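Local coordinates for zinc phosphodiesterase ELAC protein 1 (Homo sapiens, PDB 3ZWF) that cleaves RNA with two zinc ions, showing some tRNA 3'-processing endonuclease activity and removing 2',3'-cyclic phosphates from tRNAs during tRNA repair, at residues V3-T8 with M353-P358; G186-E191 with G243-I248; G93-R98 with E120-A125. All coordinates share one frame; numbering follows the deposited sequence.

Contact 1. Residues V3-T8 with M353-P358; sequences VTFLGT and MVISIP. With EDO (1,2-ethanediol), chain G.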
ATOM      1  N   VAL A   3      19.776  11.178  -7.826  1.00 33.43           N
ATOM      2  CA  VAL A   3      19.086  10.244  -6.979  1.00 32.25           C
ATOM      3  C   VAL A   3      18.144  11.030  -6.073  1.00 31.31           C
ATOM      4  O   VAL A   3      18.563  11.967  -5.420  1.00 32.01           O
ATOM      5  CB  VAL A   3      20.142   9.492  -6.179  1.00 33.39           C
ATOM      6  CG1 VAL A   3      19.577   8.445  -5.332  1.00 32.88           C
ATOM      7  CG2 VAL A   3      21.147   8.855  -7.171  1.00 38.85           C
ATOM      8  N   THR A   4      16.873  10.640  -6.055  1.00 30.40           N
ATOM      9  CA  THR A   4      15.883  11.252  -5.185  1.00 30.15           C
ATOM     10  C   THR A   4      15.343  10.225  -4.181  1.00 28.77           C
ATOM     11  O   THR A   4      14.797   9.194  -4.567  1.00 28.15           O
ATOM     12  CB  THR A   4      14.685  11.815  -5.986  1.00 31.60           C
ATOM     13  OG1 THR A   4      15.132  12.807  -6.908  1.00 34.22           O
ATOM     14  CG2 THR A   4      13.618  12.438  -5.026  1.00 31.32           C
ATOM     15  N   PHE A   5      15.498  10.512  -2.900  1.00 28.76           N
ATOM     16  CA  PHE A   5      14.947   9.663  -1.837  1.00 28.04           C
ATOM     17  C   PHE A   5      13.488   9.959  -1.611  1.00 27.69           C
ATOM     18  O   PHE A   5      13.125  11.065  -1.255  1.00 29.70           O
ATOM     19  CB  PHE A   5      15.751   9.826  -0.555  1.00 29.00           C
ATOM     20  CG  PHE A   5      17.140   9.298  -0.690  1.00 32.03           C
ATOM     21  CD1 PHE A   5      18.109  10.088  -1.257  1.00 34.09           C
ATOM     22  CD2 PHE A   5      17.458   7.969  -0.375  1.00 33.98           C
ATOM     23  CE1 PHE A   5      19.418   9.611  -1.464  1.00 38.40           C
ATOM     24  CE2 PHE A   5      18.796   7.485  -0.599  1.00 31.44           C
ATOM     25  CZ  PHE A   5      19.734   8.302  -1.126  1.00 37.56           C
ATOM     26  N   LEU A   6      12.632   8.964  -1.754  1.00 26.94           N
ATOM     27  CA  LEU A   6      11.216   9.122  -1.500  1.00 27.95           C
ATOM     28  C   LEU A   6      10.816   8.654  -0.093  1.00 29.85           C
ATOM     29  O   LEU A   6       9.943   9.247   0.559  1.00 31.00           O
ATOM     30  CB  LEU A   6      10.362   8.452  -2.574  1.00 29.03           C
ATOM     31  CG  LEU A   6      10.563   9.034  -3.979  1.00 31.32           C
ATOM     32  CD1 LEU A   6       9.959   8.174  -5.048  1.00 36.03           C
ATOM     33  CD2 LEU A   6      10.073  10.486  -4.108  1.00 32.58           C
ATOM     34  N   GLY A   7      11.461   7.596   0.363  1.00 26.53           N
ATOM     35  CA  GLY A   7      11.249   7.064   1.687  1.00 25.26           C
ATOM     36  C   GLY A   7      12.518   6.485   2.246  1.00 25.51           C
ATOM     37  O   GLY A   7      13.225   5.645   1.585  1.00 27.26           O
ATOM     38  N   THR A   8      12.796   6.904   3.455  1.00 24.57           N
ATOM     39  CA  THR A   8      14.070   6.677   4.144  1.00 24.84           C
ATOM     40  C   THR A   8      13.881   5.934   5.463  1.00 24.53           C
ATOM     41  O   THR A   8      14.803   5.805   6.230  1.00 24.97           O
ATOM     42  CB  THR A   8      14.800   7.977   4.352  1.00 25.72           C
ATOM     43  OG1 THR A   8      14.037   8.896   5.190  1.00 26.16           O
ATOM     44  CG2 THR A   8      15.082   8.665   2.975  1.00 26.33           C
ATOM     45  N   MET A 353      15.271  14.335  -0.363  1.00 31.29           N
ATOM     46  CA  MET A 353      16.657  14.684  -0.647  1.00 32.20           C
ATOM     47  C   MET A 353      16.992  14.276  -2.087  1.00 32.16           C
ATOM     48  O   MET A 353      16.625  13.193  -2.549  1.00 31.34           O
ATOM     49  CB  MET A 353      17.603  13.986   0.334  1.00 32.12           C
ATOM     50  CG  MET A 353      19.087  14.312   0.153  1.00 34.48           C
ATOM     51  SD  MET A 353      20.129  13.341   1.246  1.00 36.66           S
ATOM     52  CE  MET A 353      20.083  14.383   2.689  1.00 36.88           C
ATOM     53  N   VAL A 354      17.652  15.193  -2.802  1.00 33.48           N
ATOM     54  CA  VAL A 354      18.139  14.914  -4.130  1.00 34.01           C
ATOM     55  C   VAL A 354      19.644  15.062  -4.130  1.00 34.58           C
ATOM     56  O   VAL A 354      20.140  16.071  -3.689  1.00 35.47           O
ATOM     57  CB  VAL A 354      17.567  15.900  -5.163  1.00 35.86           C
ATOM     58  CG1 VAL A 354      18.061  15.534  -6.564  1.00 36.37           C
ATOM     59  CG2 VAL A 354      16.038  15.882  -5.144  1.00 35.38           C
ATOM     60  N   ILE A 355      20.338  14.035  -4.596  1.00 34.13           N
ATOM     61  CA  ILE A 355      21.798  14.050  -4.742  1.00 35.48           C
ATOM     62  C   ILE A 355      22.128  13.929  -6.224  1.00 36.06           C
ATOM     63  O   ILE A 355      21.700  13.020  -6.878  1.00 35.20           O
ATOM     64  CB  ILE A 355      22.485  12.898  -3.992  1.00 35.25           C
ATOM     65  CG1 ILE A 355      22.203  12.999  -2.496  1.00 36.78           C
ATOM     66  CG2 ILE A 355      23.997  12.959  -4.216  1.00 36.94           C
ATOM     67  CD1 ILE A 355      22.601  11.788  -1.702  1.00 35.71           C
ATOM     68  N   SER A 356      22.940  14.863  -6.714  1.00 39.16           N
ATOM     69  CA  SER A 356      23.302  14.942  -8.119  1.00 42.03           C
ATOM     70  C   SER A 356      24.643  14.224  -8.238  1.00 45.28           C
ATOM     71  O   SER A 356      25.482  14.378  -7.357  1.00 44.12           O
ATOM     72  CB  SER A 356      23.461  16.432  -8.508  1.00 50.14           C
ATOM     73  OG  SER A 356      23.348  16.647  -9.896  1.00 59.51           O
ATOM     74  N   ILE A 357      24.858  13.440  -9.302  1.00 44.21           N
ATOM     75  CA  ILE A 357      26.149  12.750  -9.473  1.00 48.88           C
ATOM     76  C   ILE A 357      26.831  13.351 -10.699  1.00 52.78           C
ATOM     77  O   ILE A 357      26.403  13.132 -11.827  1.00 47.23           O
ATOM     78  CB  ILE A 357      26.027  11.206  -9.622  1.00 48.92           C
ATOM     79  CG1 ILE A 357      25.254  10.577  -8.452  1.00 52.07           C
ATOM     80  CG2 ILE A 357      27.393  10.570  -9.651  1.00 53.02           C
ATOM     81  CD1 ILE A 357      23.839  10.967  -8.370  1.00 56.93           C
ATOM     82  N   PRO A 358      27.887  14.147 -10.477  1.00 49.80           N
ATOM     83  CA  PRO A 358      28.562  14.750 -11.615  1.00 48.89           C
ATOM     84  C   PRO A 358      29.376  13.722 -12.386  1.00 47.97           C
ATOM     85  O   PRO A 358      29.751  12.673 -11.850  1.00 45.86           O
ATOM     86  CB  PRO A 358      29.480  15.797 -10.971  1.00 61.31           C
ATOM     87  CG  PRO A 358      29.779  15.254  -9.615  1.00 64.86           C
ATOM     88  CD  PRO A 358      28.577  14.436  -9.204  1.00 58.36           C
TER
HETATM   89  C1  EDO G1366      12.163  16.007  -6.552  1.00 42.33           C
HETATM   90  O1  EDO G1366      12.511  15.446  -5.282  1.00 66.25           O
HETATM   91  C2  EDO G1366      13.330  16.119  -7.522  1.00 71.25           C
HETATM   92  O2  EDO G1366      13.798  14.839  -7.905  1.00 42.25           O

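Contact 2. Residues G186-E191 with G243-I248; sequences GFSVVE and GRKICI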
ATOM      1  N   GLY A 186      21.208  -6.439  -3.903  1.00 26.57           N
ATOM      2  CA  GLY A 186      21.714  -5.146  -4.280  1.00 26.81           C
ATOM      3  C   GLY A 186      21.810  -5.012  -5.794  1.00 27.36           C
ATOM      4  O   GLY A 186      21.865  -6.021  -6.549  1.00 27.74           O
ATOM      5  N   PHE A 187      21.799  -3.775  -6.250  1.00 27.49           N
ATOM      6  CA  PHE A 187      21.820  -3.459  -7.660  1.00 28.12           C
ATOM      7  C   PHE A 187      22.970  -2.527  -7.948  1.00 29.05           C
ATOM      8  O   PHE A 187      23.212  -1.560  -7.206  1.00 28.95           O
ATOM      9  CB  PHE A 187      20.521  -2.818  -8.115  1.00 27.62           C
ATOM     10  CG  PHE A 187      19.311  -3.697  -7.898  1.00 26.81           C
ATOM     11  CD1 PHE A 187      19.030  -4.730  -8.755  1.00 27.01           C
ATOM     12  CD2 PHE A 187      18.485  -3.480  -6.805  1.00 25.98           C
ATOM     13  CE1 PHE A 187      17.933  -5.556  -8.555  1.00 26.38           C
ATOM     14  CE2 PHE A 187      17.388  -4.305  -6.592  1.00 25.39           C
ATOM     15  CZ  PHE A 187      17.105  -5.347  -7.476  1.00 25.59           C
ATOM     16  N   SER A 188      23.693  -2.866  -9.021  1.00 30.10           N
ATOM     17  CA  SER A 188      24.765  -2.058  -9.530  1.00 32.31           C
ATOM     18  C   SER A 188      24.371  -1.453 -10.875  1.00 32.66           C
ATOM     19  O   SER A 188      24.044  -2.184 -11.819  1.00 33.88           O
ATOM     20  CB  SER A 188      25.995  -2.940  -9.757  1.00 38.10           C
ATOM     21  OG  SER A 188      27.031  -2.187 -10.358  1.00 47.48           O
ATOM     22  N   VAL A 189      24.465  -0.134 -10.982  1.00 32.26           N
ATOM     23  CA  VAL A 189      24.190   0.553 -12.234  1.00 33.11           C
ATOM     24  C   VAL A 189      25.474   1.214 -12.730  1.00 35.26           C
ATOM     25  O   VAL A 189      26.032   2.098 -12.058  1.00 35.17           O
ATOM     26  CB  VAL A 189      23.073   1.617 -12.084  1.00 32.57           C
ATOM     27  CG1 VAL A 189      22.878   2.366 -13.419  1.00 33.74           C
ATOM     28  CG2 VAL A 189      21.751   0.954 -11.596  1.00 31.15           C
ATOM     29  N   VAL A 190      25.924   0.780 -13.896  1.00 36.29           N
ATOM     30  CA  VAL A 190      27.117   1.361 -14.523  1.00 39.59           C
ATOM     31  C   VAL A 190      26.735   2.061 -15.816  1.00 41.11           C
ATOM     32  O   VAL A 190      26.176   1.466 -16.725  1.00 41.30           O
ATOM     33  CB  VAL A 190      28.221   0.305 -14.774  1.00 40.49           C
ATOM     34  CG1 VAL A 190      29.334   0.872 -15.681  1.00 43.41           C
ATOM     35  CG2 VAL A 190      28.812  -0.161 -13.451  1.00 40.24           C
ATOM     36  N   GLU A 191      27.041   3.346 -15.869  1.00 42.63           N
ATOM     37  CA  GLU A 191      26.895   4.132 -17.081  1.00 47.43           C
ATOM     38  C   GLU A 191      28.133   3.888 -17.942  1.00 50.19           C
ATOM     39  O   GLU A 191      29.248   3.797 -17.421  1.00 59.94           O
ATOM     40  CB  GLU A 191      26.766   5.609 -16.720  1.00 51.65           C
ATOM     41  CG  GLU A 191      26.644   6.564 -17.905  1.00 63.91           C
ATOM     42  CD  GLU A 191      26.955   8.015 -17.522  1.00 76.03           C
ATOM     43  OE1 GLU A 191      27.955   8.267 -16.799  1.00 67.12           O
ATOM     44  OE2 GLU A 191      26.189   8.903 -17.957  1.00 88.62           O
ATOM     45  N   GLY A 243      31.825   5.061 -16.857  1.00 57.40           N
ATOM     46  CA  GLY A 243      31.206   6.311 -16.470  1.00 54.17           C
ATOM     47  C   GLY A 243      30.859   6.224 -14.994  1.00 56.04           C
ATOM     48  O   GLY A 243      31.602   5.640 -14.189  1.00 57.66           O
ATOM     49  N   ARG A 244      29.705   6.765 -14.645  1.00 48.36           N
ATOM     50  CA  ARG A 244      29.286   6.782 -13.263  1.00 44.46           C
ATOM     51  C   ARG A 244      28.792   5.397 -12.840  1.00 41.14           C
ATOM     52  O   ARG A 244      28.280   4.634 -13.653  1.00 41.29           O
ATOM     53  CB  ARG A 244      28.223   7.858 -13.042  1.00 48.21           C
ATOM     54  CG  ARG A 244      28.779   9.279 -13.200  1.00 52.80           C
ATOM     55  CD  ARG A 244      27.668  10.329 -13.306  1.00 53.81           C
ATOM     56  NE  ARG A 244      27.139  10.385 -14.668  1.00 52.75           N
ATOM     57  CZ  ARG A 244      26.491  11.415 -15.212  1.00 55.20           C
ATOM     58  NH1 ARG A 244      26.272  12.528 -14.532  1.00 54.50           N
ATOM     59  NH2 ARG A 244      26.053  11.322 -16.459  1.00 60.83           N
ATOM     60  N   LYS A 245      28.968   5.093 -11.555  1.00 39.30           N
ATOM     61  CA  LYS A 245      28.516   3.835 -10.951  1.00 37.05           C
ATOM     62  C   LYS A 245      27.725   4.156  -9.684  1.00 35.34           C
ATOM     63  O   LYS A 245      28.223   4.794  -8.762  1.00 35.39           O
ATOM     64  CB  LYS A 245      29.691   2.907 -10.614  1.00 38.06           C
ATOM     65  CG  LYS A 245      29.280   1.670  -9.819  1.00 37.92           C
ATOM     66  CD  LYS A 245      30.470   0.799  -9.398  1.00 40.68           C
ATOM     67  CE  LYS A 245      31.088   0.030 -10.529  1.00 44.82           C
ATOM     68  NZ  LYS A 245      32.168  -0.907 -10.034  1.00 44.20           N
ATOM     69  N   ILE A 246      26.476   3.692  -9.681  1.00 34.14           N
ATOM     70  CA  ILE A 246      25.571   3.835  -8.551  1.00 33.22           C
ATOM     71  C   ILE A 246      25.164   2.442  -8.066  1.00 31.70           C
ATOM     72  O   ILE A 246      24.717   1.630  -8.856  1.00 31.61           O
ATOM     73  CB  ILE A 246      24.269   4.515  -8.954  1.00 34.48           C
ATOM     74  CG1 ILE A 246      24.559   5.831  -9.679  1.00 37.57           C
ATOM     75  CG2 ILE A 246      23.433   4.777  -7.710  1.00 32.60           C
ATOM     76  CD1 ILE A 246      25.174   6.860  -8.848  1.00 41.62           C
ATOM     77  N   CYS A 247      25.385   2.183  -6.781  1.00 31.01           N
ATOM     78  CA  CYS A 247      25.031   0.907  -6.161  1.00 30.11           C
ATOM     79  C   CYS A 247      24.028   1.151  -5.028  1.00 28.96           C
ATOM     80  O   CYS A 247      24.235   1.995  -4.178  1.00 28.93           O
ATOM     81  CB  CYS A 247      26.250   0.223  -5.597  1.00 31.05           C
ATOM     82  SG  CYS A 247      27.391  -0.233  -6.927  1.00 36.23           S
ATOM     83  N   ILE A 248      22.959   0.381  -5.062  1.00 28.14           N
ATOM     84  CA  ILE A 248      21.834   0.533  -4.133  1.00 27.29           C
ATOM     85  C   ILE A 248      21.587  -0.837  -3.532  1.00 26.59           C
ATOM     86  O   ILE A 248      21.231  -1.780  -4.273  1.00 26.55           O
ATOM     87  CB  ILE A 248      20.583   1.005  -4.893  1.00 28.39           C
ATOM     88  CG1 ILE A 248      20.893   2.348  -5.592  1.00 31.59           C
ATOM     89  CG2 ILE A 248      19.409   1.193  -3.892  1.00 30.46           C
ATOM     90  CD1 ILE A 248      19.796   2.862  -6.456  1.00 39.01           C
TER

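Contact 3. Residues G93-R98 with E120-A125; sequences GPVGLR and ELVPTA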
ATOM      1  N   GLY A  93      12.631  -8.231  -9.755  1.00 25.10           N
ATOM      2  CA  GLY A  93      12.590  -8.526  -8.321  1.00 24.62           C
ATOM      3  C   GLY A  93      12.605 -10.004  -8.033  1.00 24.77           C
ATOM      4  O   GLY A  93      12.761 -10.816  -8.961  1.00 25.25           O
ATOM      5  N   PRO A  94      12.571 -10.371  -6.754  1.00 24.51           N
ATOM      6  CA  PRO A  94      12.658 -11.763  -6.424  1.00 24.84           C
ATOM      7  C   PRO A  94      11.515 -12.621  -6.953  1.00 24.95           C
ATOM      8  O   PRO A  94      10.416 -12.144  -7.135  1.00 24.63           O
ATOM      9  CB  PRO A  94      12.673 -11.772  -4.892  1.00 24.59           C
ATOM     10  CG  PRO A  94      13.013 -10.403  -4.493  1.00 24.21           C
ATOM     11  CD  PRO A  94      12.497  -9.527  -5.548  1.00 24.05           C
ATOM     12  N   VAL A  95      11.811 -13.897  -7.171  1.00 25.52           N
ATOM     13  CA  VAL A  95      10.773 -14.897  -7.442  1.00 25.76           C
ATOM     14  C   VAL A  95       9.589 -14.697  -6.493  1.00 25.34           C
ATOM     15  O   VAL A  95       9.762 -14.644  -5.278  1.00 25.27           O
ATOM     16  CB  VAL A  95      11.332 -16.343  -7.308  1.00 26.55           C
ATOM     17  CG1 VAL A  95      10.184 -17.397  -7.349  1.00 27.37           C
ATOM     18  CG2 VAL A  95      12.315 -16.604  -8.405  1.00 27.14           C
ATOM     19  N   GLY A  96       8.387 -14.656  -7.074  1.00 25.26           N
ATOM     20  CA  GLY A  96       7.142 -14.441  -6.338  1.00 25.03           C
ATOM     21  C   GLY A  96       6.500 -13.125  -6.706  1.00 24.60           C
ATOM     22  O   GLY A  96       5.256 -12.946  -6.572  1.00 24.89           O
ATOM     23  N   LEU A  97       7.315 -12.189  -7.168  1.00 24.38           N
ATOM     24  CA  LEU A  97       6.814 -10.849  -7.472  1.00 24.13           C
ATOM     25  C   LEU A  97       5.854 -10.827  -8.676  1.00 24.41           C
ATOM     26  O   LEU A  97       4.855 -10.111  -8.676  1.00 24.38           O
ATOM     27  CB  LEU A  97       7.976  -9.858  -7.688  1.00 24.01           C
ATOM     28  CG  LEU A  97       7.565  -8.417  -7.954  1.00 23.90           C
ATOM     29  CD1 LEU A  97       6.864  -7.802  -6.738  1.00 23.60           C
ATOM     30  CD2 LEU A  97       8.841  -7.549  -8.282  1.00 23.98           C
ATOM     31  N   ARG A  98       6.177 -11.591  -9.713  1.00 24.80           N
ATOM     32  CA  ARG A  98       5.354 -11.560 -10.918  1.00 25.16           C
ATOM     33  C   ARG A  98       3.901 -11.963 -10.610  1.00 25.25           C
ATOM     34  O   ARG A  98       2.957 -11.274 -11.009  1.00 25.50           O
ATOM     35  CB  ARG A  98       5.904 -12.475 -11.999  1.00 25.67           C
ATOM     36  CG  ARG A  98       5.159 -12.372 -13.337  1.00 26.15           C
ATOM     37  CD  ARG A  98       5.674 -13.364 -14.377  1.00 26.93           C
ATOM     38  NE  ARG A  98       7.107 -13.214 -14.609  1.00 26.91           N
ATOM     39  CZ  ARG A  98       8.003 -14.196 -14.565  1.00 27.23           C
ATOM     40  NH1 ARG A  98       7.664 -15.443 -14.261  1.00 28.16           N
ATOM     41  NH2 ARG A  98       9.255 -13.910 -14.847  1.00 27.49           N
ATOM     42  N   GLU A 120      12.209 -12.177 -12.876  1.00 26.88           N
ATOM     43  CA  GLU A 120      12.433 -12.667 -11.529  1.00 26.52           C
ATOM     44  C   GLU A 120      13.851 -13.147 -11.277  1.00 27.03           C
ATOM     45  O   GLU A 120      14.352 -13.957 -12.034  1.00 28.64           O
ATOM     46  CB  GLU A 120      11.467 -13.776 -11.182  1.00 26.46           C
ATOM     47  CG  GLU A 120      10.028 -13.275 -11.094  1.00 25.95           C
ATOM     48  CD  GLU A 120       9.043 -14.317 -10.591  1.00 26.13           C
ATOM     49  OE1 GLU A 120       9.197 -15.511 -10.841  1.00 27.60           O
ATOM     50  OE2 GLU A 120       8.059 -13.893  -9.909  1.00 26.35           O
ATOM     51  N   LEU A 121      14.416 -12.680 -10.166  1.00 26.69           N
ATOM     52  CA  LEU A 121      15.715 -13.138  -9.672  1.00 27.42           C
ATOM     53  C   LEU A 121      15.574 -14.320  -8.745  1.00 27.32           C
ATOM     54  O   LEU A 121      14.778 -14.291  -7.807  1.00 26.74           O
ATOM     55  CB  LEU A 121      16.403 -12.012  -8.901  1.00 29.24           C
ATOM     56  CG  LEU A 121      17.050 -10.929  -9.769  1.00 36.60           C
ATOM     57  CD1 LEU A 121      16.076 -10.102 -10.543  1.00 37.30           C
ATOM     58  CD2 LEU A 121      17.807  -9.987  -8.771  1.00 42.03           C
ATOM     59  N   VAL A 122      16.320 -15.380  -9.020  1.00 28.22           N
ATOM     60  CA  VAL A 122      16.247 -16.615  -8.229  1.00 28.62           C
ATOM     61  C   VAL A 122      17.313 -16.538  -7.139  1.00 28.87           C
ATOM     62  O   VAL A 122      18.558 -16.615  -7.436  1.00 29.66           O
ATOM     63  CB  VAL A 122      16.458 -17.911  -9.087  1.00 29.69           C
ATOM     64  CG1 VAL A 122      16.458 -19.154  -8.197  1.00 30.30           C
ATOM     65  CG2 VAL A 122      15.368 -18.007 -10.136  1.00 29.50           C
ATOM     66  N   PRO A 123      16.878 -16.406  -5.889  1.00 28.37           N
ATOM     67  CA  PRO A 123      17.837 -16.359  -4.802  1.00 28.67           C
ATOM     68  C   PRO A 123      18.461 -17.722  -4.471  1.00 29.86           C
ATOM     69  O   PRO A 123      18.000 -18.777  -4.927  1.00 30.40           O
ATOM     70  CB  PRO A 123      17.005 -15.858  -3.642  1.00 27.87           C
ATOM     71  CG  PRO A 123      15.646 -16.365  -3.947  1.00 27.60           C
ATOM     72  CD  PRO A 123      15.487 -16.366  -5.401  1.00 27.66           C
ATOM     73  N   THR A 124      19.521 -17.675  -3.678  1.00 30.37           N
ATOM     74  CA  THR A 124      20.130 -18.889  -3.148  1.00 31.62           C
ATOM     75  C   THR A 124      19.772 -18.983  -1.662  1.00 31.78           C
ATOM     76  O   THR A 124      19.537 -17.968  -0.996  1.00 30.90           O
ATOM     77  CB  THR A 124      21.624 -18.981  -3.405  1.00 33.09           C
ATOM     78  OG1 THR A 124      22.307 -17.927  -2.722  1.00 33.24           O
ATOM     79  CG2 THR A 124      21.893 -18.923  -4.907  1.00 33.93           C
ATOM     80  N   ALA A 125      19.771 -20.221  -1.169  1.00 34.35           N
ATOM     81  CA  ALA A 125      19.316 -20.543   0.196  1.00 35.14           C
ATOM     82  C   ALA A 125      20.215 -19.899   1.269  1.00 34.97           C
ATOM     83  O   ALA A 125      19.757 -19.584   2.371  1.00 36.29           O
ATOM     84  CB  ALA A 125      19.277 -22.081   0.380  1.00 37.14           C
TER

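Contact 1. Residues V3-T8 with M353-P358
V3 and I355 face each other as an antiparallel hydrogen-bonded pair, each spending both its backbone N-H and its C=O on the other. V3 N gives to I355 O at 2.8 Å, and I355 N returns to V3 O at 2.8 Å. Two residues on, past the non-hydrogen-bonded pair T4-V354, F5 N meets M353 O at 2.9 Å, the donor lying almost on the line of that carbonyl. M353 O also sits in the plane of the F5 ring, at its edge near CD1. The other flank of strand 2-5 bonds to strand 21-26, so T4 pairs its backbone with V23. The T4 hydroxyl is turned anti to the carbonyl carbon (chi1 -60°), to the side where OG1 hydrogen-bonds O2 of an ethanediol, probably from the crystallisation liquor, at 2.6 Å. On the side of V3 and F5 the contact is greasy: V3 CG2 meets I357 CD1 at 3.6 Å, F5 CE1 meets I355 CD1 at 3.9 Å, and M353 SD stands obliquely to the F5 ring in a Met-aromatic contact. V3 and I355, with F5 N and M353 O, thus satisfy one another, and strand 354-356 joins the sheet by main-chain bonds and apolar contacts, without a charged pair.

Contact 2. Residues G186-E191 with G243-I248
E191 OE1 is gripped twice by one residue: R244 N reaches it at 3.2 Å on the anti side, and R244 NE at 3.1 Å from above the carboxylate plane. The other oxygen, E191 OE2, takes R244 NH2 on its syn side at 2.8 Å, completing a side-on salt bridge, one nitrogen to each oxygen. Both oxygens lie close to the guanidinium plane, although the two flat groups are turned 37° from each other. The pair runs side by side in the same direction; E191 is extended, whereas R244 bends at chi3 (-81°) to bring NE and NH2 round to the acid. R244 NH1 goes on to I357 O, which ties the C-terminal tail to this corner. The backbones also clasp here, E191 N to R244 O at 2.8 Å and G243 N to E191 O at 2.9 Å. Further in, V189-I246 and F187-I248 form hydrogen-bonded pairs on one face, where V189 and I248 pack against strand 29-33 of the other sheet. On the reverse face V190 CG2 lies 3.7 Å from K245 CE, while K245 NZ is held by the carbonyls of F265 and L263. This is a regular antiparallel ladder in the second sheet of the metallo-beta-lactamase alpha-beta/beta-alpha sandwich, with the side chain of F187 on its inner face about 8 Å from that of the zinc ligand H60.

Contact 3. Residues G93-R98 with E120-A125
E120 and R98 cross at about a right angle, and their flat ends stack: E120 CD stands 4.0 Å above one face of the R98 guanidinium, shifted toward its rim, with the two planes 28° apart. No N-H of the R98 guanidinium aims at the E120 carboxylate. The salt bridge from R98 NH1 to E120 OE1 is long, at 3.7 Å, and works through charge alone, while R98 NH2 hydrogen-bonds V118 O. E120 OE2 accepts two backbone hydrogen bonds. G96 N reaches E120 OE2 from above the carboxylate plane at 3.0 Å, and R98 N meets the same oxygen from the opposite face, on the anti side, also at 3.0 Å. E120 gets there by setting CG anti to its carbonyl carbon (chi1 -67°) and then running extended to the N-terminal start of helix 97-107, so an acid from the next strand meets amides at the helix N-terminus, where the negative charge is probably favoured by the helix dipole. The frame is a beta-alpha-beta crossover: strand 89-94, helix 97-107 and strand 116-121, with the two strands parallel neighbours. L121 N bonds to G93 O at 2.8 Å, and V95 N to L121 O. Between strand and helix, P94 to L97 makes a type II turn; G96, at the N-cap position, has a positive phi that suits glycine. V95 crosses E120 roughly at right angles, with V95 CA 3.6 Å from E120 CD. V95 CG2 lies alongside V122, 3.8 Å from V122 CG2, both side chains pointing the same way. On the other face of the strands, P94 and L121 both rest on F185, and the P94 side chain is about 5 Å from that of the zinc ligand H60.

How the contacts relate
Contacts 1 and 3 reach the same sheet, on opposite sides of the chain's centre and about 27 Å apart between their centres, whereas contact 2 belongs to the other sheet. Contact 1 is the most buried and has no salt bridge; contact 2 is a backbone ladder, mostly apolar on its inner face, with an ionic pair at its partly exposed end; contact 3 is partly buried, with its acid turned to a helix start. Contacts 1 and 2 touch directly, the C-terminal tail meeting the salt-bridged end of contact 2 and I246 CD1 packing on I357 CG1. The nearest atoms of contacts 2 and 3 are about 4 Å apart, without touching. Along the chain, contacts 2 and 3 both lie inside the loop that contact 1 closes.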